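Protein Rv1364c/MT1410 (Mycobacterium tuberculosis, PDB 3KE6) probably regulates a sigma factor, combining a PP2C-type phosphatase domain of the RsbU kind with an RsbW-like serine-kinase domain of the histidine kinase-like ATPase fold. Local coordinates at residues R275-Q280 / E304-A309; I298-S303 / L358-A363; Y136-A139 / P143-L146. One frame throughout, in Å; residues are numbered along the deposited sequence.

From the N terminus, interaction 3 comes first: strand 133-139 is followed by a short turn, and P143-L146 closes this small loop in the phosphatase domain, joining its two sheets. The other two lie in the ATPase domain, with centres more than 40 Å from that of interaction 3. There the segments alternate along the chain, 275-280, 298-303, 304-309, 358-363, so interactions 1 and 2 cross. Interaction 1 closes a helical hairpin of helices 273-288 and 292-312, while interaction 2 brings helix 358-362 to the latter after a longer excursion through two strands. Helix 292-312 is common to both, and the R278 to S303 hydrogen bond links them directly.

Interaction 1. Residues R275-Q280 / E304-A309; sequences RTVRAQ and EFVENA. With SO4 (sulfate ion), chain C.
A small helix-to-helix packing contact, apolar on one side and charged on the other, joins R275-Q280 of helix 273-288 to E304-A309 of helix 292-312 in the ATPase domain. Its apolar part is a meeting of two valines, V277 and V306, which reach toward each other tip to tip with their CG2 methyls 4.0 Å apart. In both, CG1 is anti to the backbone N (chi1 174° in V277), which leaves CG2 anti to the carbonyl carbon and facing the other helix; the CA atoms of V277 and V306 are 8.0 Å apart.

R278 and E307 form the polar margin. R278 NH2 lies 4.2 Å from E307 OE2, too far for a salt bridge, although the opposite charges should still attract. The guanidinium and carboxylate planes are inclined by 35°, and OE2 lies at the guanidinium edge, near its plane. A bend at chi3 turns the group back along its own helix, where CA of R275 sits over one face, toward the rim, 3.5 Å above the plane. R278 NE donates to O2 of a sulfate ion at 2.7 Å, with a bent N-H...O angle of 138°; NH2 is hydrogen-bonded to OG of S303. The sulfate, probably from the crystallisation liquor, is also held by R282.

E304 and N308 resemble the N-box glutamate and asparagine of this ATPase family, a role inferred from relatives. V277 rests on L267 of strand 263-267 and V324 of strand 322-328, V306 on I322 of that second strand, so the valine pair bridges the helices above the sheet.

Interaction 2. Residues I298-S303 / L358-A363; sequences IVHAIS and LAMAEA
M360 buries the most area in this contact, followed by A301 and H300, and its side chain spans the gap between helices 358-362 and 292-312. With CG anti to the backbone N (chi1 -173°), the methionine chain heads for the other helix, then bends at chi2 and chi3 to lay its sulfur beside the imidazole of H300. SD is 4.1 Å from H300 CD2 and 4.7 Å from the ring centroid, 45° off the ring normal, an oblique sulfur-aromatic contact. Beyond the sulfur, the methyl reaches the carbonyl oxygen of the next residue, A301, 4.1 Å from CE of M360. No hydrogen bond crosses the contact; it is held by dispersion.

A301 and A361 let the two backbones come close, their CA atoms being 5.4 Å apart. H300 lies on the exposed margin, near a bound glycerol, probably from the crystallisation liquor. The unmodelled residues just before helix 358-362 probably correspond to the mobile lid over the nucleotide in relatives. M360 also packs on E304 and F305 one turn further along helix 292-312, A361 touches F305, and A301 rests on L381 of strand 376-391 in the sheet beneath.

Interaction 3. Residues Y136-A139 / P143-L146; sequences YCTA and PPLL
T138 lays its CG2 methyl against two successive prolines, P143 and P144, just beyond the turn that follows strand 133-139. The methyl is 4.0 Å from P144 CD and equally 4.0 Å from P143 CA, lodged against the two atoms that flank the joining peptide bond; P143 CB follows at 4.3 Å. The threonine side chain and the P144 ring run at a slant to one another. OG1 is tucked between the backbone N and the carbonyl carbon (chi1 56°), which sets CG2 anti to the carbonyl carbon and directs the methyl to the prolines.

The two segments are not paired as strands. Their nearest CA atoms, in T138 and P143, are 6.1 Å apart, and no hydrogen bond runs between them. Strand 133-139 belongs to the five-stranded antiparallel sheet, whereas strand 145-147 enters the other sheet, so the prolines carry the chain from one layer to the next in the beta sandwich characteristic of PP2C-type phosphatases. On the far layer, P144 packs on I183 and F185 of strand 182-186, and the carbonyl oxygen of P143 is hydrogen-bonded to the hydroxyl of Y186. The side chain of P143 is about 13 Å from a manganese ion, well outside its coordination sphere.

The two branches of T138 thus do different things: the buried hydroxyl is hydrogen-bonded to the backbone N of T159, and the methyl meets pyrrolidine carbons. Since proline nitrogen within a chain carries no hydrogen, neither proline can donate a backbone hydrogen bond, and T138 meets them by van der Waals contact alone.

Interaction 1. Residues R275-Q280 / E304-A309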
# COMPACT_ATOMS: atom_id res chain seq x y z
N ARG A 275 2.33 -11.94 28.19
CA ARG A 275 3.71 -11.62 27.88
C ARG A 275 4.13 -12.53 26.75
O ARG A 275 4.82 -12.12 25.83
CB ARG A 275 4.60 -11.79 29.12
CG ARG A 275 6.09 -11.53 28.87
CD ARG A 275 6.92 -11.78 30.09
NE ARG A 275 6.72 -13.13 30.58
CZ ARG A 275 7.22 -13.63 31.71
NH1 ARG A 275 6.96 -14.89 32.04
NH2 ARG A 275 7.99 -12.90 32.51
N THR A 276 3.67 -13.77 26.80
CA THR A 276 3.97 -14.73 25.73
C THR A 276 3.34 -14.32 24.41
O THR A 276 4.02 -14.18 23.41
CB THR A 276 3.56 -16.15 26.14
OG1 THR A 276 4.41 -16.56 27.21
CG2 THR A 276 3.79 -17.09 25.03
N VAL A 277 2.04 -14.04 24.44
CA VAL A 277 1.35 -13.56 23.25
C VAL A 277 1.96 -12.27 22.66
O VAL A 277 2.34 -12.26 21.48
CB VAL A 277 -0.10 -13.37 23.54
CG1 VAL A 277 -0.83 -12.72 22.36
CG2 VAL A 277 -0.68 -14.74 23.95
N ARG A 278 2.10 -11.22 23.45
CA ARG A 278 2.81 -10.00 23.01
C ARG A 278 4.12 -10.33 22.29
O ARG A 278 4.37 -9.84 21.20
CB ARG A 278 3.11 -9.05 24.18
CG ARG A 278 1.90 -8.28 24.70
CD ARG A 278 2.28 -7.09 25.62
NE ARG A 278 3.21 -7.48 26.65
CZ ARG A 278 2.87 -7.85 27.88
NH1 ARG A 278 3.81 -8.20 28.75
NH2 ARG A 278 1.60 -7.88 28.26
N ALA A 279 5.00 -11.15 22.89
CA ALA A 279 6.30 -11.38 22.21
C ALA A 279 6.05 -11.88 20.79
O ALA A 279 6.52 -11.30 19.81
CB ALA A 279 7.18 -12.31 22.97
N GLN A 280 5.26 -12.94 20.68
CA GLN A 280 5.00 -13.57 19.39
C GLN A 280 4.25 -12.69 18.45
O GLN A 280 4.54 -12.66 17.27
CB GLN A 280 4.23 -14.84 19.60
CG GLN A 280 5.06 -15.93 20.15
CD GLN A 280 4.34 -17.25 20.09
OE1 GLN A 280 3.85 -17.65 19.02
NE2 GLN A 280 4.26 -17.95 21.23
N GLU A 304 -4.70 -7.12 26.16
CA GLU A 304 -5.74 -6.89 27.15
C GLU A 304 -6.80 -8.01 27.11
O GLU A 304 -7.31 -8.43 28.17
CB GLU A 304 -6.35 -5.49 27.01
CG GLU A 304 -5.52 -4.38 27.71
CD GLU A 304 -5.32 -4.60 29.22
OE1 GLU A 304 -6.26 -4.32 30.01
OE2 GLU A 304 -4.20 -5.03 29.64
N PHE A 305 -7.08 -8.52 25.91
CA PHE A 305 -8.00 -9.64 25.77
C PHE A 305 -7.46 -10.85 26.51
O PHE A 305 -8.20 -11.56 27.17
CB PHE A 305 -8.17 -10.04 24.31
CG PHE A 305 -8.94 -9.05 23.48
CD1 PHE A 305 -9.77 -8.11 24.04
CD2 PHE A 305 -8.86 -9.12 22.07
CE1 PHE A 305 -10.48 -7.23 23.23
CE2 PHE A 305 -9.57 -8.24 21.25
CZ PHE A 305 -10.38 -7.29 21.83
N VAL A 306 -6.16 -11.11 26.37
CA VAL A 306 -5.56 -12.26 27.03
C VAL A 306 -5.60 -12.05 28.52
O VAL A 306 -6.03 -12.94 29.23
CB VAL A 306 -4.12 -12.53 26.58
CG1 VAL A 306 -3.49 -13.62 27.45
CG2 VAL A 306 -4.07 -12.91 25.08
N GLU A 307 -5.17 -10.87 28.99
CA GLU A 307 -5.18 -10.57 30.43
C GLU A 307 -6.60 -10.68 31.03
O GLU A 307 -6.78 -11.25 32.11
CB GLU A 307 -4.61 -9.19 30.74
CG GLU A 307 -3.15 -8.97 30.34
CD GLU A 307 -2.12 -9.29 31.42
OE1 GLU A 307 -2.37 -10.18 32.27
OE2 GLU A 307 -1.03 -8.67 31.40
N ASN A 308 -7.59 -10.15 30.31
CA ASN A 308 -8.97 -10.25 30.74
C ASN A 308 -9.45 -11.70 30.80
O ASN A 308 -10.19 -12.09 31.70
CB ASN A 308 -9.88 -9.45 29.79
CG ASN A 308 -9.73 -7.92 29.95
OD1 ASN A 308 -9.32 -7.42 31.00
ND2 ASN A 308 -10.09 -7.19 28.90
N ALA A 309 -9.02 -12.51 29.84
CA ALA A 309 -9.36 -13.92 29.82
C ALA A 309 -8.80 -14.61 31.05
O ALA A 309 -9.48 -15.38 31.71
CB ALA A 309 -8.80 -14.56 28.55
S SO4 C . 5.83 -5.10 25.01
O1 SO4 C . 6.34 -5.58 23.76
O2 SO4 C . 5.49 -6.23 25.84
O3 SO4 C . 6.86 -4.32 25.65
O4 SO4 C . 4.64 -4.31 24.83

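Interaction 2. Residues I298-S303 / L358-A363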
# COMPACT_ATOMS: atom_id res chain seq x y z
N ILE A 298 -2.54 -2.96 17.98
CA ILE A 298 -2.99 -4.33 17.93
C ILE A 298 -2.43 -5.11 19.14
O ILE A 298 -3.17 -5.88 19.79
CB ILE A 298 -2.54 -4.98 16.64
CG1 ILE A 298 -3.28 -4.37 15.43
CG2 ILE A 298 -2.75 -6.43 16.70
CD1 ILE A 298 -2.67 -4.75 14.02
N VAL A 299 -1.16 -4.89 19.48
CA VAL A 299 -0.60 -5.57 20.64
C VAL A 299 -1.32 -5.16 21.91
O VAL A 299 -1.54 -5.97 22.78
CB VAL A 299 0.91 -5.34 20.82
CG1 VAL A 299 1.41 -6.00 22.16
CG2 VAL A 299 1.68 -5.84 19.59
N HIS A 300 -1.66 -3.89 22.03
CA HIS A 300 -2.41 -3.41 23.20
C HIS A 300 -3.73 -4.17 23.32
O HIS A 300 -4.02 -4.76 24.36
CB HIS A 300 -2.65 -1.91 23.06
CG HIS A 300 -3.21 -1.25 24.27
ND1 HIS A 300 -3.13 0.12 24.46
CD2 HIS A 300 -3.92 -1.73 25.32
CE1 HIS A 300 -3.74 0.44 25.58
NE2 HIS A 300 -4.23 -0.66 26.13
N ALA A 301 -4.49 -4.21 22.23
CA ALA A 301 -5.84 -4.83 22.27
C ALA A 301 -5.75 -6.29 22.68
O ALA A 301 -6.39 -6.72 23.61
CB ALA A 301 -6.54 -4.72 20.92
N ILE A 302 -4.91 -7.03 21.99
CA ILE A 302 -4.85 -8.47 22.18
C ILE A 302 -4.29 -8.81 23.53
O ILE A 302 -4.79 -9.73 24.18
CB ILE A 302 -4.07 -9.14 21.03
CG1 ILE A 302 -4.84 -8.90 19.72
CG2 ILE A 302 -3.86 -10.61 21.28
CD1 ILE A 302 -4.46 -9.84 18.62
N SER A 303 -3.27 -8.06 23.97
CA SER A 303 -2.72 -8.25 25.29
C SER A 303 -3.82 -8.10 26.34
O SER A 303 -3.91 -8.88 27.28
CB SER A 303 -1.60 -7.23 25.53
OG SER A 303 -0.97 -7.41 26.79
N LEU A 358 -14.54 -3.78 25.25
CA LEU A 358 -15.12 -3.09 24.10
C LEU A 358 -14.57 -1.67 23.92
O LEU A 358 -13.81 -1.43 22.98
CB LEU A 358 -16.66 -3.02 24.21
CG LEU A 358 -17.44 -4.18 23.59
CD1 LEU A 358 -18.93 -4.07 23.96
CD2 LEU A 358 -17.22 -4.20 22.07
N ALA A 359 -14.95 -0.76 24.82
CA ALA A 359 -14.57 0.66 24.72
C ALA A 359 -13.05 0.84 24.62
O ALA A 359 -12.56 1.78 23.98
CB ALA A 359 -15.13 1.45 25.93
N MET A 360 -12.32 -0.07 25.27
CA MET A 360 -10.87 -0.14 25.23
C MET A 360 -10.44 -0.37 23.81
O MET A 360 -9.75 0.45 23.22
CB MET A 360 -10.40 -1.32 26.11
CG MET A 360 -8.89 -1.46 26.34
SD MET A 360 -7.94 -2.60 25.29
CE MET A 360 -9.08 -3.91 24.79
N ALA A 361 -10.89 -1.49 23.26
CA ALA A 361 -10.43 -1.98 21.97
C ALA A 361 -11.02 -1.17 20.82
O ALA A 361 -10.31 -0.86 19.86
CB ALA A 361 -10.78 -3.44 21.81
N GLU A 362 -12.30 -0.80 20.93
CA GLU A 362 -12.94 0.02 19.89
C GLU A 362 -12.22 1.35 19.70
O GLU A 362 -12.18 1.88 18.60
CB GLU A 362 -14.44 0.23 20.14
CG GLU A 362 -15.31 -0.87 19.49
CD GLU A 362 -16.79 -0.85 19.92
OE1 GLU A 362 -17.22 0.10 20.63
OE2 GLU A 362 -17.51 -1.79 19.54
N ALA A 363 -11.61 1.85 20.77
CA ALA A 363 -10.82 3.07 20.72
C ALA A 363 -9.38 2.88 20.20
O ALA A 363 -8.71 3.87 19.96
CB ALA A 363 -10.78 3.71 22.10

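Interaction 3. Residues Y136-A139 / P143-L146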
# COMPACT_ATOMS: atom_id res chain seq x y z
N TYR A 136 -1.35 -4.33 -16.64
CA TYR A 136 -1.10 -2.90 -16.54
C TYR A 136 -1.41 -2.14 -17.82
O TYR A 136 -1.40 -2.71 -18.92
CB TYR A 136 0.35 -2.67 -16.14
CG TYR A 136 1.34 -2.97 -17.24
CD1 TYR A 136 1.77 -4.27 -17.48
CD2 TYR A 136 1.84 -1.95 -18.03
CE1 TYR A 136 2.67 -4.53 -18.48
CE2 TYR A 136 2.74 -2.21 -19.02
CZ TYR A 136 3.16 -3.49 -19.26
OH TYR A 136 4.08 -3.73 -20.29
N CYS A 137 -1.70 -0.85 -17.65
CA CYS A 137 -2.00 0.07 -18.73
C CYS A 137 -1.19 1.36 -18.51
O CYS A 137 -1.12 1.87 -17.39
CB CYS A 137 -3.49 0.40 -18.78
SG CYS A 137 -3.96 1.41 -20.23
N THR A 138 -0.57 1.83 -19.59
CA THR A 138 0.24 3.03 -19.62
C THR A 138 -0.51 4.05 -20.48
O THR A 138 -0.28 4.16 -21.68
CB THR A 138 1.62 2.76 -20.28
OG1 THR A 138 1.43 2.22 -21.59
CG2 THR A 138 2.43 1.78 -19.46
N ALA A 139 -1.44 4.78 -19.86
CA ALA A 139 -2.25 5.77 -20.57
C ALA A 139 -1.44 7.04 -20.80
O ALA A 139 -1.45 7.96 -19.97
CB ALA A 139 -3.52 6.07 -19.79
N PRO A 143 6.49 4.19 -18.96
CA PRO A 143 6.21 2.83 -18.50
C PRO A 143 6.98 2.50 -17.23
O PRO A 143 8.05 3.04 -17.03
CB PRO A 143 6.72 1.96 -19.67
CG PRO A 143 7.82 2.76 -20.24
CD PRO A 143 7.41 4.20 -20.12
N PRO A 144 6.42 1.62 -16.38
CA PRO A 144 7.05 1.11 -15.16
C PRO A 144 8.42 0.49 -15.34
O PRO A 144 8.70 -0.11 -16.37
CB PRO A 144 6.08 0.02 -14.72
CG PRO A 144 4.77 0.48 -15.22
CD PRO A 144 5.05 1.09 -16.54
N LEU A 145 9.26 0.66 -14.32
CA LEU A 145 10.54 -0.05 -14.23
C LEU A 145 10.25 -1.35 -13.51
O LEU A 145 9.49 -1.36 -12.55
CB LEU A 145 11.55 0.77 -13.42
CG LEU A 145 13.05 0.46 -13.59
CD1 LEU A 145 13.94 1.43 -12.79
CD2 LEU A 145 13.37 -0.98 -13.20
N LEU A 146 10.84 -2.44 -13.98
CA LEU A 146 10.80 -3.72 -13.25
C LEU A 146 12.20 -4.03 -12.74
O LEU A 146 13.12 -4.12 -13.52
CB LEU A 146 10.31 -4.85 -14.16
CG LEU A 146 10.52 -6.31 -13.74
CD1 LEU A 146 9.35 -6.83 -12.94
CD2 LEU A 146 10.72 -7.19 -14.94